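Local structure of endoglucanase E (Clostridium thermocellum, 2WAO) at residues N23-G31 and D194-Y202; N53-G61 and L82-W92. The protein is a cellulase with a C-terminal family 2 carbohydrate esterase domain, studied here, which binds cello-oligosaccharide and probably removes acetyl groups from plant cell wall polysaccharides. All blocks are in the same frame, centred on the assembly; numbering follows the deposited sequence.

Contact 1. Residues N23-G31 and D194-Y202; sequences NGPKCAWSG and DRYPYTLPY
W29 and Y198 share the one direct hydrogen bond of this contact: the indole NE1 donates to the Y198 carbonyl O at 2.9 Å, with an N-H...O angle of 155°. The acceptor lies close to the indole plane, whereas the donor stands 28° out of the plane of the carbonyl. R16 also donates to Y198 O, which is therefore gripped by two side chains at once. Another carbonyl oxygen, R195 O, sits beside the ring edge near the indole plane, 3.7 Å from W29 CZ2, a contact with carbon and not a hydrogen bond. A second polar link runs through a water molecule, which accepts from A28 N at 2.8 Å and donates to T199 O, bridging the two backbones where A28 and L200 come closest.

The pairing is a worked example of how two domains can be joined by a side chain of one hydrogen-bonding a backbone carbonyl of the other. Segment N23-G31 carries the short strand 26-27 of the N-terminal β-domain, while D194-Y202 runs from helix 192-195 of the SGNH-type (GDSL) hydrolase domain through a type I β turn, R195 to Y198. That turn, closed by its own bond from Y198 N to R195 O, presents the Y198 carbonyl to W29.

Apolar contacts fill in around these bonds. P201 lies over one face of the indole, its CG 4.0 Å from the centroid of the six-membered ring in a CH-pi contact, displaced toward the rim. R195 CB comes within 4.1 Å of W29 CH2; the arginine then bends away to a cation-pi contact with W175. P201 CD rests on A28 CB at 3.9 Å. L200, its CG anti to the carbonyl carbon (chi1 -48°), lays CD2 against the C27 backbone, 3.8 Å from C27 C, and CD1 alongside K26 CB.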
loop_
_atom_site.group_PDB
_atom_site.type_symbol
_atom_site.label_atom_id
_atom_site.label_comp_id
_atom_site.label_asym_id
_atom_site.label_seq_id
_atom_site.Cartn_x
_atom_site.Cartn_y
_atom_site.Cartn_z
ATOM N N ASN A 23 -5.641 24.984 -2.309
ATOM C CA ASN A 23 -5.703 24.593 -3.731
ATOM C C ASN A 23 -6.026 23.108 -3.983
ATOM O O ASN A 23 -6.504 22.747 -5.044
ATOM C CB ASN A 23 -4.392 24.930 -4.438
ATOM C CG ASN A 23 -4.267 26.406 -4.799
ATOM O OD1 ASN A 23 -3.210 26.995 -4.620
ATOM N ND2 ASN A 23 -5.332 27.000 -5.299
ATOM N N GLY A 24 -5.765 22.243 -3.010
ATOM C CA GLY A 24 -6.093 20.824 -3.204
ATOM C C GLY A 24 -5.317 19.921 -2.263
ATOM O O GLY A 24 -4.188 20.259 -1.873
ATOM N N PRO A 25 -5.926 18.791 -1.887
ATOM C CA PRO A 25 -5.341 17.793 -0.990
ATOM C C PRO A 25 -4.124 17.173 -1.630
ATOM O O PRO A 25 -4.071 17.062 -2.865
ATOM C CB PRO A 25 -6.438 16.745 -0.838
ATOM C CG PRO A 25 -7.682 17.412 -1.265
ATOM C CD PRO A 25 -7.285 18.409 -2.306
ATOM N N LYS A 26 -3.146 16.837 -0.786
ATOM C CA LYS A 26 -1.888 16.261 -1.196
ATOM C C LYS A 26 -1.740 14.892 -0.579
ATOM O O LYS A 26 -2.217 14.654 0.533
ATOM C CB LYS A 26 -0.730 17.113 -0.699
ATOM C CG LYS A 26 -0.652 18.508 -1.309
ATOM C CD LYS A 26 0.700 19.088 -0.965
ATOM C CE LYS A 26 0.503 20.502 -0.547
ATOM N NZ LYS A 26 1.801 21.179 -0.273
ATOM N N CYS A 27 -1.093 13.986 -1.319
ATOM C CA CYS A 27 -0.885 12.612 -0.833
ATOM C C CYS A 27 0.404 12.058 -1.446
ATOM O O CYS A 27 0.963 12.654 -2.391
ATOM C CB CYS A 27 -2.053 11.691 -1.145
ATOM S SG CYS A 27 -2.157 11.339 -2.877
ATOM N N ALA A 28 0.880 10.943 -0.888
ATOM C CA ALA A 28 2.160 10.376 -1.316
ATOM C C ALA A 28 2.102 8.854 -1.382
ATOM O O ALA A 28 2.570 8.241 -2.341
ATOM C CB ALA A 28 3.263 10.803 -0.384
ATOM N N TRP A 29 1.510 8.233 -0.373
ATOM C CA TRP A 29 1.634 6.773 -0.268
ATOM C C TRP A 29 0.955 6.003 -1.391
ATOM O O TRP A 29 -0.116 6.403 -1.898
ATOM C CB TRP A 29 1.171 6.273 1.092
ATOM C CG TRP A 29 1.974 6.846 2.239
ATOM C CD1 TRP A 29 1.572 7.845 3.091
ATOM C CD2 TRP A 29 3.304 6.484 2.645
ATOM N NE1 TRP A 29 2.568 8.105 4.025
ATOM C CE2 TRP A 29 3.636 7.291 3.770
ATOM C CE3 TRP A 29 4.235 5.508 2.212
ATOM C CZ2 TRP A 29 4.862 7.168 4.453
ATOM C CZ3 TRP A 29 5.444 5.388 2.884
ATOM C CH2 TRP A 29 5.760 6.223 3.990
ATOM N N SER A 30 1.574 4.871 -1.762
ATOM C CA SER A 30 0.966 3.914 -2.702
ATOM C C SER A 30 -0.525 3.726 -2.401
ATOM O O SER A 30 -0.935 3.567 -1.253
ATOM C CB SER A 30 1.585 2.518 -2.540
ATOM O OG SER A 30 2.949 2.521 -2.806
ATOM N N GLY A 31 -1.323 3.662 -3.447
ATOM C CA GLY A 31 -2.703 3.253 -3.253
ATOM C C GLY A 31 -3.602 4.372 -2.699
ATOM O O GLY A 31 -4.808 4.142 -2.502
ATOM N N ASP A 194 11.175 5.456 10.844
ATOM C CA ASP A 194 11.417 6.870 10.546
ATOM C C ASP A 194 10.392 7.429 9.555
ATOM O O ASP A 194 10.110 8.629 9.573
ATOM C CB ASP A 194 12.821 7.087 9.970
ATOM C CG ASP A 194 13.961 6.510 10.849
ATOM O OD1 ASP A 194 13.910 6.667 12.087
ATOM O OD2 ASP A 194 14.944 5.913 10.271
ATOM N N ARG A 195 9.851 6.613 8.649
ATOM C CA ARG A 195 8.912 7.140 7.626
ATOM C C ARG A 195 7.457 6.979 8.054
ATOM O O ARG A 195 6.582 7.745 7.651
ATOM C CB ARG A 195 9.132 6.400 6.295
ATOM C CG ARG A 195 10.596 6.539 5.735
ATOM C CD ARG A 195 10.568 6.490 4.259
ATOM N NE ARG A 195 11.843 6.522 3.537
ATOM C CZ ARG A 195 12.434 7.649 3.118
ATOM N NH1 ARG A 195 11.940 8.848 3.441
ATOM N NH2 ARG A 195 13.554 7.566 2.400
ATOM N N TYR A 196 7.223 5.940 8.860
ATOM C CA TYR A 196 5.887 5.561 9.330
ATOM C C TYR A 196 5.042 6.737 9.904
ATOM O O TYR A 196 3.858 6.743 9.644
ATOM C CB TYR A 196 5.969 4.398 10.336
ATOM C CG TYR A 196 4.641 3.891 10.848
ATOM C CD1 TYR A 196 3.649 3.431 9.970
ATOM C CD2 TYR A 196 4.370 3.860 12.222
ATOM C CE1 TYR A 196 2.405 2.959 10.460
ATOM C CE2 TYR A 196 3.161 3.385 12.702
ATOM C CZ TYR A 196 2.187 2.914 11.812
ATOM O OH TYR A 196 0.950 2.474 12.307
ATOM N N PRO A 197 5.647 7.690 10.651
ATOM C CA PRO A 197 4.887 8.832 11.227
ATOM C C PRO A 197 4.320 9.854 10.222
ATOM O O PRO A 197 3.585 10.782 10.639
ATOM C CB PRO A 197 5.917 9.513 12.174
ATOM C CG PRO A 197 7.009 8.439 12.405
ATOM C CD PRO A 197 7.058 7.744 11.078
ATOM N N TYR A 198 4.684 9.731 8.940
ATOM C CA TYR A 198 4.429 10.829 7.983
ATOM C C TYR A 198 3.263 10.663 6.996
ATOM O O TYR A 198 2.977 9.566 6.497
ATOM C CB TYR A 198 5.728 11.250 7.251
ATOM C CG TYR A 198 6.717 11.822 8.233
ATOM C CD1 TYR A 198 6.589 13.140 8.695
ATOM C CD2 TYR A 198 7.741 11.028 8.760
ATOM C CE1 TYR A 198 7.463 13.654 9.645
ATOM C CE2 TYR A 198 8.631 11.524 9.687
ATOM C CZ TYR A 198 8.480 12.851 10.135
ATOM O OH TYR A 198 9.331 13.388 11.071
ATOM N N THR A 199 2.574 11.770 6.775
ATOM C CA THR A 199 1.625 11.896 5.658
ATOM C C THR A 199 2.427 12.040 4.376
ATOM O O THR A 199 2.188 11.323 3.406
ATOM C CB THR A 199 0.724 13.137 5.821
ATOM O OG1 THR A 199 0.036 13.026 7.069
ATOM C CG2 THR A 199 -0.288 13.210 4.690
ATOM N N LEU A 200 3.356 12.998 4.381
ATOM C CA LEU A 200 4.204 13.255 3.223
ATOM C C LEU A 200 5.636 13.090 3.707
ATOM O O LEU A 200 6.201 13.991 4.323
ATOM C CB LEU A 200 3.951 14.650 2.642
ATOM C CG LEU A 200 2.488 15.075 2.408
ATOM C CD1 LEU A 200 2.445 16.567 2.059
ATOM C CD2 LEU A 200 1.830 14.207 1.336
ATOM N N PRO A 201 6.192 11.880 3.502
ATOM C CA PRO A 201 7.474 11.539 4.106
ATOM C C PRO A 201 8.642 12.395 3.625
ATOM O O PRO A 201 9.621 12.553 4.356
ATOM C CB PRO A 201 7.659 10.041 3.748
ATOM C CG PRO A 201 6.677 9.723 2.691
ATOM C CD PRO A 201 5.574 10.745 2.768
ATOM N N TYR A 202 8.565 12.964 2.422
ATOM C CA TYR A 202 9.699 13.770 1.917
ATOM C C TYR A 202 9.733 15.155 2.533
ATOM O O TYR A 202 10.788 15.778 2.617
ATOM C CB TYR A 202 9.610 13.978 0.400
ATOM C CG TYR A 202 10.208 12.879 -0.432
ATOM C CD1 TYR A 202 11.373 12.239 -0.038
ATOM C CD2 TYR A 202 9.624 12.506 -1.641
ATOM C CE1 TYR A 202 11.942 11.213 -0.808
ATOM C CE2 TYR A 202 10.191 11.486 -2.429
ATOM C CZ TYR A 202 11.360 10.860 -1.991
ATOM O OH TYR A 202 11.912 9.848 -2.735
HETATM O O HOH W 1 0.113 10.149 1.664
#

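Contact 2. Residues N53-G61 and L82-W92; sequences NWFQAIVDG and LAEGAHHLVLW
Q56 and W92, then I58 and V90, form hydrogen-bonded pairs between the neighbouring antiparallel strands 52-59 and 85-93 of the N-terminal β-sandwich, probably a jelly-roll as in other family 2 esterases. Each pair exchanges two N-H...O bonds, such as I58 N to V90 O at 2.8 Å; A57-L91 lies between them and V59-L89 follows I58-V90, both non-hydrogen-bonded pairs. CA-H...O contacts, among them A57 CA to V90 O at 3.3 Å, supplement the amides.

Beyond V59-L89, D60, which has positive phi, takes over from the regular pairing. Its N donates to H88 O, and its carboxylate receives H88 N on OD1 and H87 ND1 on OD2, the latter through the syn lone pair at 2.8 Å.

The side chains divide between two faces. A57, V59, L89 and L91 occupy one: L89 is turned with CG anti to the backbone N (chi1 168°), and its CD1 reaches across to V59 CG2 at 3.8 Å and to A57 CB. I58 and V90 lie side by side on the opposite face, where I58 CD1 also touches W92 CB at 4.1 Å.

Farther out, the leucines continue onto F107 and F104 of strand 102-108, in the other antiparallel sheet. W92 NE1 bonds S154 and its ring meets Y155 edge-to-face, so that face leads toward the hydrolase domain. What positions the H87 ring is twofold: L82 CD1 sits over one face, 3.9 Å above the centre, and at the edge H87 NE2 donates to A83 O at 2.8 Å, the acceptor lying in the ring plane but the N-H...O angle bent to 134°.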
loop_
_atom_site.group_PDB
_atom_site.type_symbol
_atom_site.label_atom_id
_atom_site.label_comp_id
_atom_site.label_asym_id
_atom_site.label_seq_id
_atom_site.Cartn_x
_atom_site.Cartn_y
_atom_site.Cartn_z
ATOM N N ASN A 53 4.537 9.790 -11.545
ATOM C CA ASN A 53 3.479 9.019 -10.912
ATOM C C ASN A 53 2.485 8.526 -11.948
ATOM O O ASN A 53 2.162 9.225 -12.933
ATOM C CB ASN A 53 2.751 9.863 -9.844
ATOM C CG ASN A 53 3.542 9.942 -8.542
ATOM O OD1 ASN A 53 3.996 11.015 -8.129
ATOM N ND2 ASN A 53 3.716 8.800 -7.898
ATOM N N TRP A 54 1.945 7.348 -11.682
ATOM C CA TRP A 54 0.981 6.734 -12.560
ATOM C C TRP A 54 -0.308 6.567 -11.792
ATOM O O TRP A 54 -0.267 6.280 -10.587
ATOM C CB TRP A 54 1.475 5.334 -12.995
ATOM C CG TRP A 54 2.512 5.431 -14.140
ATOM C CD1 TRP A 54 3.819 5.853 -14.052
ATOM C CD2 TRP A 54 2.239 5.233 -15.532
ATOM N NE1 TRP A 54 4.407 5.858 -15.327
ATOM C CE2 TRP A 54 3.450 5.497 -16.246
ATOM C CE3 TRP A 54 1.086 4.845 -16.249
ATOM C CZ2 TRP A 54 3.549 5.366 -17.652
ATOM C CZ3 TRP A 54 1.186 4.720 -17.657
ATOM C CH2 TRP A 54 2.419 4.991 -18.329
ATOM N N PHE A 55 -1.404 6.667 -12.533
ATOM C CA PHE A 55 -2.780 6.580 -12.017
ATOM C C PHE A 55 -3.650 5.653 -12.835
ATOM O O PHE A 55 -3.399 5.419 -14.024
ATOM C CB PHE A 55 -3.446 7.951 -11.980
ATOM C CG PHE A 55 -2.632 8.990 -11.262
ATOM C CD1 PHE A 55 -2.819 9.234 -9.905
ATOM C CD2 PHE A 55 -1.600 9.643 -11.942
ATOM C CE1 PHE A 55 -1.998 10.175 -9.210
ATOM C CE2 PHE A 55 -0.787 10.589 -11.270
ATOM C CZ PHE A 55 -1.001 10.848 -9.907
ATOM N N GLN A 56 -4.721 5.164 -12.213
ATOM C CA GLN A 56 -5.774 4.473 -12.975
ATOM C C GLN A 56 -7.111 4.965 -12.436
ATOM O O GLN A 56 -7.262 5.100 -11.195
ATOM C CB GLN A 56 -5.681 2.962 -12.784
ATOM C CG GLN A 56 -6.709 2.176 -13.669
ATOM C CD GLN A 56 -6.393 0.720 -13.739
ATOM O OE1 GLN A 56 -6.306 0.115 -14.848
ATOM N NE2 GLN A 56 -6.214 0.110 -12.550
ATOM N N ALA A 57 -8.045 5.260 -13.360
ATOM C CA ALA A 57 -9.460 5.523 -13.042
ATOM C C ALA A 57 -10.232 4.209 -13.146
ATOM O O ALA A 57 -10.030 3.428 -14.072
ATOM C CB ALA A 57 -10.030 6.554 -14.030
ATOM N N ILE A 58 -11.088 3.934 -12.171
ATOM C CA ILE A 58 -11.942 2.759 -12.199
ATOM C C ILE A 58 -13.358 3.291 -12.174
ATOM O O ILE A 58 -13.765 3.916 -11.189
ATOM C CB ILE A 58 -11.698 1.798 -10.996
ATOM C CG1 ILE A 58 -10.224 1.356 -10.928
ATOM C CG2 ILE A 58 -12.575 0.534 -11.161
ATOM C CD1 ILE A 58 -9.332 2.224 -10.062
ATOM N N VAL A 59 -14.097 3.075 -13.259
ATOM C CA VAL A 59 -15.365 3.782 -13.445
ATOM C C VAL A 59 -16.454 2.753 -13.519
ATOM O O VAL A 59 -16.406 1.869 -14.385
ATOM C CB VAL A 59 -15.362 4.678 -14.703
ATOM C CG1 VAL A 59 -16.741 5.373 -14.819
ATOM C CG2 VAL A 59 -14.295 5.728 -14.575
ATOM N N ASP A 60 -17.385 2.806 -12.570
ATOM C CA ASP A 60 -18.436 1.774 -12.432
ATOM C C ASP A 60 -17.813 0.367 -12.415
ATOM O O ASP A 60 -18.307 -0.564 -13.074
ATOM C CB ASP A 60 -19.464 1.885 -13.574
ATOM C CG ASP A 60 -20.114 3.259 -13.646
ATOM O OD1 ASP A 60 -20.393 3.819 -12.554
ATOM O OD2 ASP A 60 -20.305 3.763 -14.785
ATOM N N GLY A 61 -16.706 0.235 -11.685
ATOM C CA GLY A 61 -16.049 -1.062 -11.508
ATOM C C GLY A 61 -15.128 -1.510 -12.640
ATOM O O GLY A 61 -14.537 -2.590 -12.558
ATOM N N LEU A 82 -19.660 8.229 -21.884
ATOM C CA LEU A 82 -20.515 7.330 -21.094
ATOM C C LEU A 82 -21.981 7.670 -21.309
ATOM O O LEU A 82 -22.317 8.828 -21.579
ATOM C CB LEU A 82 -20.205 7.432 -19.586
ATOM C CG LEU A 82 -18.756 7.233 -19.127
ATOM C CD1 LEU A 82 -18.609 7.664 -17.665
ATOM C CD2 LEU A 82 -18.290 5.745 -19.305
ATOM N N ALA A 83 -22.840 6.665 -21.148
ATOM C CA ALA A 83 -24.293 6.892 -21.069
ATOM C C ALA A 83 -24.538 7.885 -19.946
ATOM O O ALA A 83 -24.031 7.715 -18.832
ATOM C CB ALA A 83 -25.044 5.580 -20.794
ATOM N N GLU A 84 -25.294 8.936 -20.247
ATOM C CA GLU A 84 -25.613 9.935 -19.254
ATOM C C GLU A 84 -26.318 9.291 -18.065
ATOM O O GLU A 84 -27.313 8.606 -18.238
ATOM C CB GLU A 84 -26.496 11.008 -19.877
ATOM C CG GLU A 84 -26.709 12.203 -18.989
ATOM C CD GLU A 84 -27.619 13.211 -19.638
ATOM O OE1 GLU A 84 -27.505 13.384 -20.885
ATOM O OE2 GLU A 84 -28.441 13.812 -18.909
ATOM N N GLY A 85 -25.806 9.517 -16.856
ATOM C CA GLY A 85 -26.378 8.924 -15.674
ATOM C C GLY A 85 -25.426 9.082 -14.520
ATOM O O GLY A 85 -24.422 9.771 -14.628
ATOM N N ALA A 86 -25.758 8.451 -13.400
ATOM C CA ALA A 86 -24.887 8.507 -12.215
ATOM C C ALA A 86 -23.777 7.470 -12.406
ATOM O O ALA A 86 -24.038 6.335 -12.840
ATOM C CB ALA A 86 -25.694 8.245 -10.946
ATOM N N HIS A 87 -22.549 7.856 -12.101
ATOM C CA HIS A 87 -21.389 6.939 -12.257
ATOM C C HIS A 87 -20.530 6.967 -10.996
ATOM O O HIS A 87 -20.457 7.991 -10.325
ATOM C CB HIS A 87 -20.550 7.369 -13.461
ATOM C CG HIS A 87 -21.310 7.354 -14.747
ATOM N ND1 HIS A 87 -21.670 6.182 -15.371
ATOM C CD2 HIS A 87 -21.827 8.358 -15.498
ATOM C CE1 HIS A 87 -22.368 6.461 -16.465
ATOM N NE2 HIS A 87 -22.482 7.773 -16.560
ATOM N N HIS A 88 -19.869 5.845 -10.701
ATOM C CA HIS A 88 -18.945 5.761 -9.568
ATOM C C HIS A 88 -17.501 5.812 -10.093
ATOM O O HIS A 88 -17.164 5.069 -11.012
ATOM C CB HIS A 88 -19.199 4.468 -8.812
ATOM C CG HIS A 88 -18.270 4.244 -7.668
ATOM N ND1 HIS A 88 -17.321 3.240 -7.672
ATOM C CD2 HIS A 88 -18.131 4.893 -6.489
ATOM C CE1 HIS A 88 -16.653 3.272 -6.532
ATOM N NE2 HIS A 88 -17.120 4.268 -5.801
ATOM N N LEU A 89 -16.665 6.656 -9.491
ATOM C CA LEU A 89 -15.276 6.838 -9.919
ATOM C C LEU A 89 -14.314 6.619 -8.765
ATOM O O LEU A 89 -14.516 7.160 -7.686
ATOM C CB LEU A 89 -15.066 8.238 -10.453
ATOM C CG LEU A 89 -13.659 8.767 -10.703
ATOM C CD1 LEU A 89 -12.991 7.940 -11.833
ATOM C CD2 LEU A 89 -13.702 10.293 -11.060
ATOM N N VAL A 90 -13.278 5.815 -9.005
ATOM C CA VAL A 90 -12.148 5.763 -8.076
ATOM C C VAL A 90 -10.917 6.214 -8.885
ATOM O O VAL A 90 -10.704 5.719 -10.011
ATOM C CB VAL A 90 -11.919 4.347 -7.534
ATOM C CG1 VAL A 90 -10.604 4.287 -6.758
ATOM C CG2 VAL A 90 -13.100 3.883 -6.695
ATOM N N LEU A 91 -10.163 7.177 -8.355
ATOM C CA LEU A 91 -8.888 7.587 -8.993
ATOM C C LEU A 91 -7.728 7.102 -8.103
ATOM O O LEU A 91 -7.591 7.553 -6.960
ATOM C CB LEU A 91 -8.865 9.114 -9.212
ATOM C CG LEU A 91 -7.592 9.706 -9.799
ATOM C CD1 LEU A 91 -7.248 9.068 -11.169
ATOM C CD2 LEU A 91 -7.689 11.251 -9.921
ATOM N N TRP A 92 -6.890 6.199 -8.619
ATOM C CA TRP A 92 -5.948 5.431 -7.788
ATOM C C TRP A 92 -4.496 5.785 -8.118
ATOM O O TRP A 92 -4.094 5.800 -9.304
ATOM C CB TRP A 92 -6.190 3.936 -8.033
ATOM C CG TRP A 92 -5.360 2.972 -7.203
ATOM C CD1 TRP A 92 -4.042 2.605 -7.404
ATOM C CD2 TRP A 92 -5.793 2.287 -6.020
ATOM N NE1 TRP A 92 -3.646 1.743 -6.412
ATOM C CE2 TRP A 92 -4.706 1.510 -5.568
ATOM C CE3 TRP A 92 -7.014 2.234 -5.312
ATOM C CZ2 TRP A 92 -4.793 0.677 -4.434
ATOM C CZ3 TRP A 92 -7.087 1.410 -4.163
ATOM C CH2 TRP A 92 -5.988 0.617 -3.771
HETATM O O HOH W 2 -15.551 2.275 -9.873
#

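In the fold
Contact 2 is nested within the chain loop that contact 1 closes: N23-G31 comes first, both strands of 53-61 and 82-92 follow, and D194-Y202 arrives much later. Their centres lie about 23 Å apart, yet they meet where G31 CA packs on W92 CZ2 at 3.5 Å. Contact 2 belongs to the six-stranded antiparallel sheet of the N-terminal domain, and strand 26-27 of contact 1 to the five-stranded one; strand 102-108 of the latter touches side chains from both contacts. One contact therefore builds the β-domain internally, while the other fastens it to the hydrolase domain, which carries the residues lining the cello-oligosaccharide pocket.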